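Histidine kinase (Methanosarcina mazei, PDB 3LI9) probably senses signals outside the cell and relays them inward as a histidine kinase, this piece being its extracellular Cache-type sensor domain. Local coordinates at residues A[39-44]-A[153-158]; A[57-62]-A[103-108]; A[70-75]-A[167-172]. All coordinates share one frame; numbering follows the deposited sequence.

In the fold
All three contacts are largely buried and belong to one antiparallel sheet with the two helices laid against it. Contact 1 sets helix 13-48 on strand 148-159, and contact 2 sets helix 55-67 on strand 105-108; the helices meet each other through L43 and I62. Contact 3 lies within the sheet, pairing strand 74-79 with strand 162-172; 74-79 also neighbours strand 105-108 of contact 2, and 162-172 neighbours strand 148-159 of contact 1. The chemistry follows the place. Contact 2 is wholly apolar, contact 1 is small-residue packing with a polar margin at the exposed R41, and contact 3 combines main-chain hydrogen bonds with apolar side chains and a water at its loop end.

Contact 1 (A[39-44]-A[153-158]); sequences IARTLA and YDSPIF
A44 and I157, with CA atoms 5.0 Å apart, mark a close passage between helix 39-44 and strand 153-158, whose axes run nearly parallel, crossing at -19° with a closest approach of 7.3 Å. Two alanines one helical turn apart make this approach possible. A44 points its methyl at the strand, where CB lies 3.6 Å from the backbone O of P156. The same methyl also meets the side chain of S155, CB to CB at 3.7 Å, and the CG1 methylene of I157 at 4.0 Å, so one small group is lodged against three successive strand residues. A turn earlier, A40 faces Y153: its CB is 4.0 Å from the carbonyl O of Y153, while the rest of the tyrosine side chain leads away from the segment and packs on M33, N36 and Q37 of helix 13-48.

S155 fits between the two alanines. With OG set beside its own backbone N (chi1 -68°), the hydroxyl lies against the helix backbone, 3.4 Å from CA of R41. It makes no hydrogen bond to the helix, and the nearby N of R41 is badly angled for one. The hydroxyl is engaged by OD1 of D137 instead. R41, whose extended chain leaves the helix along the margin of the contact, has its salt-bridge partner outside the two segments as well: its NE pairs with OD2 of the same D137. D137 thus clasps helix and strand together from outside both segments, and probably balances the arginine's charge.

L43 turns to helix 55-67 and to A167 of the next strand, carrying the apolar layer on from the alanines. A long N-terminal helix packed along an antiparallel sheet in this way is characteristic of the extracellular PDC (double Cache) sensor fold.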
# COMPACT_ATOMS: atom_id res chain seq x y z
N ILE A 39 6.48 -4.00 -10.26
CA ILE A 39 5.55 -4.55 -11.28
C ILE A 39 4.82 -3.39 -11.95
O ILE A 39 4.79 -3.26 -13.19
CB ILE A 39 4.52 -5.45 -10.62
CG1 ILE A 39 5.24 -6.73 -10.08
CG2 ILE A 39 3.40 -5.88 -11.69
CD1 ILE A 39 4.32 -7.64 -9.21
N ALA A 40 4.23 -2.53 -11.11
CA ALA A 40 3.56 -1.32 -11.69
C ALA A 40 4.50 -0.42 -12.51
O ALA A 40 4.11 0.09 -13.57
CB ALA A 40 2.90 -0.51 -10.59
N ARG A 41 5.70 -0.20 -12.01
CA ARG A 41 6.66 0.64 -12.72
C ARG A 41 7.09 0.03 -14.03
O ARG A 41 7.24 0.76 -15.03
CB ARG A 41 7.85 0.88 -11.83
CG ARG A 41 8.66 2.06 -12.38
CD ARG A 41 9.53 2.72 -11.23
NE ARG A 41 10.21 3.90 -11.76
CZ ARG A 41 11.41 3.88 -12.34
NH1 ARG A 41 12.04 2.72 -12.48
NH2 ARG A 41 11.96 4.99 -12.82
N THR A 42 7.29 -1.30 -14.06
CA THR A 42 7.74 -1.94 -15.29
C THR A 42 6.60 -1.90 -16.34
O THR A 42 6.85 -1.63 -17.52
CB THR A 42 8.13 -3.35 -15.02
OG1 THR A 42 9.27 -3.28 -14.16
CG2 THR A 42 8.66 -4.01 -16.34
N LEU A 43 5.37 -2.08 -15.86
CA LEU A 43 4.18 -1.92 -16.78
C LEU A 43 4.11 -0.49 -17.31
O LEU A 43 3.85 -0.28 -18.54
CB LEU A 43 2.89 -2.28 -16.04
CG LEU A 43 1.58 -2.14 -16.85
CD1 LEU A 43 1.63 -3.01 -18.07
CD2 LEU A 43 0.39 -2.64 -15.86
N ALA A 44 4.38 0.51 -16.47
CA ALA A 44 4.38 1.92 -16.94
C ALA A 44 5.46 2.17 -18.00
O ALA A 44 5.13 2.79 -19.06
CB ALA A 44 4.50 2.92 -15.75
N TYR A 153 -0.49 0.72 -5.71
CA TYR A 153 0.80 1.26 -6.17
C TYR A 153 0.54 1.83 -7.57
O TYR A 153 0.00 1.12 -8.42
CB TYR A 153 1.84 0.15 -6.33
CG TYR A 153 2.28 -0.56 -5.05
CD1 TYR A 153 3.52 -0.26 -4.47
CD2 TYR A 153 1.44 -1.50 -4.41
CE1 TYR A 153 3.92 -0.90 -3.31
CE2 TYR A 153 1.83 -2.12 -3.21
CZ TYR A 153 3.10 -1.80 -2.70
OH TYR A 153 3.50 -2.42 -1.53
N ASP A 154 1.00 3.05 -7.85
CA ASP A 154 0.69 3.65 -9.15
C ASP A 154 1.93 4.32 -9.70
O ASP A 154 2.62 5.01 -8.98
CB ASP A 154 -0.43 4.68 -9.04
CG ASP A 154 -1.68 4.07 -8.46
OD1 ASP A 154 -2.41 3.44 -9.25
OD2 ASP A 154 -1.90 4.11 -7.20
N SER A 155 2.16 4.14 -10.99
CA SER A 155 3.34 4.79 -11.64
C SER A 155 2.90 5.53 -12.88
O SER A 155 2.06 5.07 -13.64
CB SER A 155 4.34 3.73 -12.15
OG SER A 155 4.97 3.06 -11.09
N PRO A 156 3.44 6.76 -13.05
CA PRO A 156 3.07 7.52 -14.20
C PRO A 156 3.67 6.97 -15.51
O PRO A 156 4.82 6.51 -15.51
CB PRO A 156 3.64 8.95 -13.86
CG PRO A 156 4.86 8.64 -12.99
CD PRO A 156 4.38 7.46 -12.13
N ILE A 157 2.91 7.12 -16.60
CA ILE A 157 3.29 6.71 -17.98
C ILE A 157 3.62 8.02 -18.69
O ILE A 157 2.74 8.90 -18.80
CB ILE A 157 2.14 6.12 -18.70
CG1 ILE A 157 1.71 4.79 -17.96
CG2 ILE A 157 2.53 5.79 -20.13
CD1 ILE A 157 0.33 4.15 -18.60
N PHE A 158 4.87 8.17 -19.07
CA PHE A 158 5.30 9.46 -19.75
C PHE A 158 5.58 9.13 -21.17
O PHE A 158 6.45 8.26 -21.46
CB PHE A 158 6.55 10.03 -19.09
CG PHE A 158 6.29 10.66 -17.79
CD1 PHE A 158 5.79 11.97 -17.77
CD2 PHE A 158 6.59 10.02 -16.59
CE1 PHE A 158 5.54 12.66 -16.51
CE2 PHE A 158 6.35 10.72 -15.34
CZ PHE A 158 5.77 12.01 -15.34

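Contact 2 (A[57-62]-A[103-108]); sequences EAMSII and FVPYCN
The F103 ring is turned edge-on to helix 57-62: CB of A58 and CG of M59 both lie near its plane, A58 CB 3.6 Å from CE2 and M59 CG 3.8 Å from CZ. One face of the ring is covered from within its own segment, by CD of P105 standing 3.6 Å above the ring centre. The ring also meets that of F84, with the planes inclined at about 40°. F103 reaches the helix because its CG is anti to the backbone N (chi1 -162°).

P105 works in two directions, roofing F103 and offering its ring to the helix. Its CB touches CG of M59, a selenomethionine, at 3.9 Å, and its CG lies at the same distance from CD1 of I62. I62 carries the other half of the contact. Its CG1 stands between the backbone N and the carbonyl carbon (chi1 56°), and CD1 beyond it is thrust across to the strand, ending 3.7 Å from CB of C107 and equally near the carbonyl O of P105. C107 meets this methyl with its CB, while its side chain also packs on K63 and L66 of the same helix. I116 of strand 115-118 touches M59, P105 and C107, and L77 of strand 74-79 touches I62, F103 and P105, so the neighbouring strands share this layer.

Every touching residue is buried, and none of the pairs is a hydrogen bond or a salt bridge. Between these segments helix 55-67 is therefore held on strand 105-108 by apolar fit, so shape and exclusion of water, more than directional bonds, probably set its position here.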
# COMPACT_ATOMS: atom_id res chain seq x y z
N GLU A 57 -5.06 -6.03 -26.74
CA GLU A 57 -3.78 -6.62 -26.33
C GLU A 57 -3.34 -6.03 -24.96
O GLU A 57 -2.79 -6.76 -24.12
CB GLU A 57 -2.70 -6.33 -27.39
CG GLU A 57 -1.34 -6.89 -27.00
CD GLU A 57 -0.39 -6.96 -28.19
OE1 GLU A 57 0.24 -5.96 -28.45
OE2 GLU A 57 -0.41 -7.94 -28.93
N ALA A 58 -3.51 -4.71 -24.77
CA ALA A 58 -3.12 -4.13 -23.50
C ALA A 58 -3.99 -4.71 -22.35
O ALA A 58 -3.48 -4.95 -21.24
CB ALA A 58 -3.20 -2.61 -23.54
N MSE A 59 -5.26 -5.01 -22.65
CA MSE A 59 -6.14 -5.64 -21.64
C MSE A 59 -5.58 -7.07 -21.37
O MSE A 59 -5.61 -7.52 -20.21
CB MSE A 59 -7.62 -5.54 -22.13
CG MSE A 59 -8.04 -4.11 -21.95
SE MSE A 59 -9.97 -4.00 -22.48
CE MSE A 59 -9.73 -3.91 -24.12
N SER A 60 -5.13 -7.77 -22.43
CA SER A 60 -4.59 -9.11 -22.23
C SER A 60 -3.33 -9.07 -21.36
O SER A 60 -3.06 -10.01 -20.55
CB SER A 60 -4.22 -9.71 -23.56
OG SER A 60 -5.45 -10.09 -24.16
N ILE A 61 -2.50 -8.05 -21.57
CA ILE A 61 -1.24 -7.89 -20.82
C ILE A 61 -1.56 -7.70 -19.32
O ILE A 61 -0.98 -8.40 -18.44
CB ILE A 61 -0.42 -6.71 -21.36
CG1 ILE A 61 0.22 -7.13 -22.74
CG2 ILE A 61 0.67 -6.26 -20.29
CD1 ILE A 61 0.74 -5.92 -23.61
N ILE A 62 -2.49 -6.80 -18.98
CA ILE A 62 -2.72 -6.56 -17.53
C ILE A 62 -3.41 -7.77 -16.92
O ILE A 62 -3.19 -8.04 -15.73
CB ILE A 62 -3.52 -5.29 -17.22
CG1 ILE A 62 -4.89 -5.26 -17.93
CG2 ILE A 62 -2.69 -4.09 -17.71
CD1 ILE A 62 -5.82 -3.96 -17.55
N PHE A 103 -9.07 5.16 -22.22
CA PHE A 103 -8.59 3.78 -21.87
C PHE A 103 -8.30 3.71 -20.39
O PHE A 103 -7.27 4.19 -19.94
CB PHE A 103 -7.33 3.43 -22.69
CG PHE A 103 -7.02 1.96 -22.75
CD1 PHE A 103 -8.04 1.00 -22.88
CD2 PHE A 103 -5.68 1.53 -22.65
CE1 PHE A 103 -7.75 -0.32 -22.97
CE2 PHE A 103 -5.39 0.14 -22.72
CZ PHE A 103 -6.43 -0.78 -22.87
N VAL A 104 -9.25 3.11 -19.63
CA VAL A 104 -9.18 3.06 -18.17
C VAL A 104 -9.50 1.64 -17.63
O VAL A 104 -10.30 1.49 -16.70
CB VAL A 104 -10.10 4.14 -17.51
CG1 VAL A 104 -9.45 5.60 -17.68
CG2 VAL A 104 -11.53 4.06 -18.07
N PRO A 105 -8.90 0.61 -18.23
CA PRO A 105 -9.31 -0.76 -17.84
C PRO A 105 -8.81 -1.15 -16.42
O PRO A 105 -7.61 -1.02 -16.13
CB PRO A 105 -8.70 -1.64 -18.94
CG PRO A 105 -7.37 -0.86 -19.33
CD PRO A 105 -7.83 0.62 -19.25
N TYR A 106 -9.73 -1.67 -15.60
CA TYR A 106 -9.38 -2.15 -14.23
C TYR A 106 -9.63 -3.65 -14.26
O TYR A 106 -10.79 -4.10 -14.21
CB TYR A 106 -10.27 -1.44 -13.20
CG TYR A 106 -10.05 -1.93 -11.78
CD1 TYR A 106 -8.79 -2.00 -11.27
CD2 TYR A 106 -11.13 -2.27 -10.95
CE1 TYR A 106 -8.55 -2.43 -9.90
CE2 TYR A 106 -10.91 -2.69 -9.65
CZ TYR A 106 -9.62 -2.72 -9.13
OH TYR A 106 -9.36 -3.17 -7.86
N CYS A 107 -8.57 -4.43 -14.41
CA CYS A 107 -8.67 -5.90 -14.49
C CYS A 107 -8.51 -6.40 -13.06
O CYS A 107 -7.49 -6.15 -12.43
CB CYS A 107 -7.58 -6.40 -15.42
SG CYS A 107 -7.64 -8.22 -15.48
N ASN A 108 -9.55 -7.05 -12.54
CA ASN A 108 -9.54 -7.42 -11.10
C ASN A 108 -10.27 -8.68 -10.78
O ASN A 108 -11.09 -9.15 -11.56
CB ASN A 108 -10.13 -6.25 -10.27
CG ASN A 108 -11.63 -6.10 -10.50
OD1 ASN A 108 -12.11 -5.39 -11.46
ND2 ASN A 108 -12.38 -6.80 -9.72

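Contact 3 (A[70-75]-A[167-172]); sequences PQLIGV and AGVDVP
Backbone hydrogen bonds tie I73 and G74 to D170. N of I73 donates to O of D170 at 2.9 Å, nearly straight (169° at the hydrogen), and N of D170 returns a bond of 2.9 Å to O of G74, approaching from 39° out of that carbonyl's plane. Because both I73 and G74 face D170, the pairing is a classic beta bulge, after which V75 and V169 form an antiparallel non-hydrogen-bonded pair, with a CA-H...O contact of 3.5 Å from V75 CA to G168 O.

The apolar contacts centre on L72. With CG opposite its carbonyl carbon (chi1 -55°), L72 brings its branched end back to the strand, CD2 3.6 Å from CG2 of V171 and CD1 3.9 Å from CG1 of V169, while the side chain also rests on L66. An alanine at L72 is likely to strip V169 and V171 of the two methyls that meet them and open a gap toward L66 of helix 55-67. At the bulge, CB of I73 packs on CG of P172 at 3.7 Å, and CG2 of I73 lies against CB of D170.

Water and polar ends finish the account. One water donates to O of Q71 at 2.7 Å and to O of P172 at 2.8 Å, bridging the loop to the strand end. The D170 carboxylate, beside side-chain-free G74, is gripped by OH of Y106 and OG of S152, and its OD2 also hydrogen-bonds a buffer molecule probably taken from the crystallisation liquor. Such a guest may mark the pocket, consistent with the ligand site of the membrane-distal Cache subdomain.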
# COMPACT_ATOMS: atom_id res chain seq x y z
N PRO A 70 -0.47 -13.79 -7.68
CA PRO A 70 -1.60 -14.04 -6.80
C PRO A 70 -1.66 -13.07 -5.61
O PRO A 70 -2.70 -13.03 -4.94
CB PRO A 70 -1.41 -15.49 -6.29
CG PRO A 70 -0.20 -16.03 -6.99
CD PRO A 70 0.51 -14.88 -7.77
N GLN A 71 -0.58 -12.36 -5.37
CA GLN A 71 -0.54 -11.35 -4.28
C GLN A 71 -1.27 -10.09 -4.70
O GLN A 71 -1.39 -9.15 -3.88
CB GLN A 71 0.90 -11.04 -3.81
CG GLN A 71 1.68 -10.01 -4.69
CD GLN A 71 2.22 -10.65 -5.99
OE1 GLN A 71 1.94 -11.84 -6.33
NE2 GLN A 71 2.98 -9.85 -6.75
N LEU A 72 -1.61 -10.00 -6.00
CA LEU A 72 -2.39 -8.82 -6.52
C LEU A 72 -3.85 -9.17 -6.66
O LEU A 72 -4.21 -10.32 -6.95
CB LEU A 72 -1.88 -8.37 -7.89
CG LEU A 72 -0.37 -8.04 -7.99
CD1 LEU A 72 -0.00 -7.58 -9.39
CD2 LEU A 72 0.05 -6.94 -6.94
N ILE A 73 -4.73 -8.15 -6.49
CA ILE A 73 -6.12 -8.34 -6.76
C ILE A 73 -6.63 -7.48 -7.96
O ILE A 73 -7.73 -7.68 -8.43
CB ILE A 73 -6.97 -8.06 -5.47
CG1 ILE A 73 -8.36 -8.67 -5.59
CG2 ILE A 73 -7.05 -6.51 -5.18
CD1 ILE A 73 -9.06 -8.81 -4.16
N GLY A 74 -5.81 -6.55 -8.40
CA GLY A 74 -6.17 -5.73 -9.52
C GLY A 74 -4.90 -5.27 -10.23
O GLY A 74 -3.86 -5.04 -9.61
N VAL A 75 -5.02 -5.10 -11.53
CA VAL A 75 -3.96 -4.47 -12.32
C VAL A 75 -4.70 -3.58 -13.33
O VAL A 75 -5.74 -3.95 -13.89
CB VAL A 75 -3.12 -5.51 -13.14
CG1 VAL A 75 -1.96 -4.82 -14.01
CG2 VAL A 75 -2.49 -6.54 -12.21
N ALA A 167 -0.07 3.38 -14.59
CA ALA A 167 -0.23 1.92 -14.53
C ALA A 167 -0.22 1.65 -13.03
O ALA A 167 0.58 2.24 -12.30
CB ALA A 167 0.95 1.15 -15.19
N GLY A 168 -1.08 0.74 -12.61
CA GLY A 168 -1.18 0.48 -11.19
C GLY A 168 -1.49 -0.93 -10.84
O GLY A 168 -1.96 -1.67 -11.65
N VAL A 169 -1.18 -1.31 -9.59
CA VAL A 169 -1.65 -2.58 -9.04
C VAL A 169 -2.26 -2.40 -7.65
O VAL A 169 -1.84 -1.49 -6.87
CB VAL A 169 -0.50 -3.62 -8.93
CG1 VAL A 169 0.20 -3.78 -10.32
CG2 VAL A 169 0.56 -3.12 -7.92
N ASP A 170 -3.31 -3.22 -7.39
CA ASP A 170 -3.98 -3.25 -6.06
C ASP A 170 -3.52 -4.46 -5.31
O ASP A 170 -3.53 -5.55 -5.85
CB ASP A 170 -5.50 -3.32 -6.24
CG ASP A 170 -6.12 -2.01 -6.72
OD1 ASP A 170 -5.48 -0.95 -6.65
OD2 ASP A 170 -7.29 -2.04 -7.12
N VAL A 171 -3.12 -4.24 -4.07
CA VAL A 171 -2.48 -5.28 -3.26
C VAL A 171 -3.32 -5.52 -1.97
O VAL A 171 -3.33 -4.65 -1.11
CB VAL A 171 -1.08 -4.85 -2.87
CG1 VAL A 171 -0.31 -5.98 -2.07
CG2 VAL A 171 -0.22 -4.62 -4.21
N PRO A 172 -3.95 -6.67 -1.80
CA PRO A 172 -4.70 -6.93 -0.51
C PRO A 172 -3.70 -7.03 0.62
O PRO A 172 -2.55 -7.54 0.47
CB PRO A 172 -5.30 -8.37 -0.67
CG PRO A 172 -5.35 -8.51 -2.23
CD PRO A 172 -4.17 -7.70 -2.83
O HOH W 1 -0.97 -9.11 -1.24